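Local coordinates for alpha-fucosidase GH29 (Fusarium graminearum, PDB 4PSR), which hydrolyses alpha-L-fucosides as a family 29 glycoside hydrolase, probably including fucose alpha-1,6-linked to the reducing-end N-acetylglucosamine of glycoproteins, at residues 328-333 against 371-376. Sequence-based numbering, arbitrary orientation. Where two conformers were deposited one is given.
Sequences SLLDRV and EAVYDT
Val373 faces helix 322-334 with both of its methyl groups, one for Leu330 and one for Val333. Val373 CG2, anti to its own carbonyl carbon, meets Leu330 CD2 at 4.0 Å, the two side chains crossing at about a right angle. Val373 CG1, anti to the backbone N (chi1 -180°), lies a looser 4.5 Å from Val333 CG2. The other methyl of Val333, CG1, is 4.3 Å from Thr376 OG1, so an apolar group lies beside a hydroxyl there. Leu366 of helix 353-369 touches Val373 too, and Thr408 of strand 405-409 touches Val333 and Thr376.

Polar bonding does not span the two segments. Thr376 OG1 donates to Val373 O over 2.8 Å, tilted 31° from the carbonyl plane; this ties the ends of a type II turn whose backbone bond, Thr376 N to the same oxygen, is weak. On the helix, Arg332, in the conformer given, forms a salt bridge with Asp331, which also forms salt bridges with Arg406 and Lys335.

The contact thus joins the helix leading into the last barrel strand to the loop running from the barrel toward strand 383-384, at the edge of the six-stranded antiparallel sheet. Buried and mostly apolar, it rests on loose van der Waals contact between methyl groups, and the threonine hydroxyl, by bonding back to its own turn, can sit against valine without a polar partner on the helix.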
# COMPACT_ATOMS: atom_id res chain seq x y z
N SER A 328 -1.94 11.87 2.37
CA SER A 328 -1.10 10.69 2.21
C SER A 328 -1.59 9.87 1.02
O SER A 328 -0.79 9.43 0.21
CB SER A 328 -1.04 9.86 3.48
OG SER A 328 -0.34 10.58 4.50
N LEU A 329 -2.91 9.64 0.93
CA LEU A 329 -3.46 8.90 -0.19
C LEU A 329 -3.07 9.56 -1.52
O LEU A 329 -2.65 8.88 -2.45
CB LEU A 329 -4.98 8.83 -0.05
CG LEU A 329 -5.72 8.22 -1.24
CD1 LEU A 329 -5.27 6.77 -1.49
CD2 LEU A 329 -7.22 8.29 -1.02
N LEU A 330 -3.27 10.88 -1.62
CA LEU A 330 -2.95 11.58 -2.86
C LEU A 330 -1.47 11.44 -3.22
O LEU A 330 -1.11 11.24 -4.39
CB LEU A 330 -3.34 13.05 -2.75
CG LEU A 330 -4.86 13.31 -2.64
CD1 LEU A 330 -5.12 14.69 -2.09
CD2 LEU A 330 -5.55 13.10 -4.00
N ASP A 331 -0.60 11.56 -2.21
CA ASP A 331 0.81 11.37 -2.42
C ASP A 331 1.12 9.98 -2.99
O ASP A 331 1.83 9.87 -3.97
CB ASP A 331 1.55 11.63 -1.12
CG ASP A 331 3.05 11.67 -1.30
OD1 ASP A 331 3.57 12.69 -1.81
OD2 ASP A 331 3.76 10.72 -0.88
N ARG A 332 0.60 8.93 -2.36
CA ARG A 332 0.90 7.58 -2.83
C ARG A 332 0.39 7.34 -4.24
O ARG A 332 1.09 6.77 -5.08
CB ARG A 332 0.32 6.48 -1.92
CG ARG A 332 0.66 6.56 -0.40
CD ARG A 332 2.12 6.81 -0.10
NE ARG A 332 2.45 8.18 0.29
CZ ARG A 332 2.33 8.68 1.51
NH1 ARG A 332 2.69 9.96 1.72
NH2 ARG A 332 1.81 7.96 2.51
N VAL A 333 -0.82 7.80 -4.52
CA VAL A 333 -1.42 7.58 -5.82
C VAL A 333 -0.63 8.32 -6.90
O VAL A 333 -0.45 7.80 -8.00
CB VAL A 333 -2.90 7.98 -5.81
CG1 VAL A 333 -3.47 8.06 -7.19
CG2 VAL A 333 -3.71 7.03 -4.92
N GLU A 371 -12.97 11.46 -9.23
CA GLU A 371 -12.52 11.57 -10.62
C GLU A 371 -10.99 11.73 -10.73
O GLU A 371 -10.36 11.28 -11.69
CB GLU A 371 -13.22 12.75 -11.32
CG GLU A 371 -12.77 12.91 -12.77
CD GLU A 371 -13.38 14.12 -13.48
OE1 GLU A 371 -14.29 14.77 -12.94
OE2 GLU A 371 -12.91 14.42 -14.58
N ALA A 372 -10.39 12.41 -9.75
CA ALA A 372 -8.96 12.66 -9.74
C ALA A 372 -8.14 11.50 -9.15
O ALA A 372 -6.91 11.56 -9.14
CB ALA A 372 -8.66 13.95 -8.98
N VAL A 373 -8.83 10.49 -8.62
CA VAL A 373 -8.19 9.40 -7.89
C VAL A 373 -8.49 8.07 -8.57
O VAL A 373 -7.60 7.46 -9.18
CB VAL A 373 -8.61 9.42 -6.40
CG1 VAL A 373 -7.93 8.28 -5.64
CG2 VAL A 373 -8.24 10.76 -5.76
N TYR A 374 -9.70 7.56 -8.43
CA TYR A 374 -10.03 6.27 -9.02
C TYR A 374 -9.80 6.30 -10.51
O TYR A 374 -10.06 7.30 -11.19
CB TYR A 374 -11.48 5.95 -8.79
CG TYR A 374 -11.92 5.96 -7.34
CD1 TYR A 374 -11.44 5.04 -6.42
CD2 TYR A 374 -12.91 6.84 -6.93
CE1 TYR A 374 -11.92 5.03 -5.10
CE2 TYR A 374 -13.39 6.86 -5.64
CZ TYR A 374 -12.91 5.93 -4.72
OH TYR A 374 -13.40 5.93 -3.45
N ASP A 375 -9.32 5.17 -11.02
CA ASP A 375 -9.21 4.95 -12.46
C ASP A 375 -8.18 5.85 -13.14
O ASP A 375 -8.08 5.83 -14.36
CB ASP A 375 -10.58 5.14 -13.18
CG ASP A 375 -11.67 4.26 -12.62
OD1 ASP A 375 -11.40 3.25 -11.96
OD2 ASP A 375 -12.85 4.62 -12.82
N THR A 376 -7.39 6.59 -12.38
CA THR A 376 -6.33 7.43 -12.94
C THR A 376 -4.99 6.68 -12.91
O THR A 376 -4.89 5.59 -12.36
CB THR A 376 -6.14 8.78 -12.17
OG1 THR A 376 -5.61 8.55 -10.85
CG2 THR A 376 -7.44 9.58 -12.09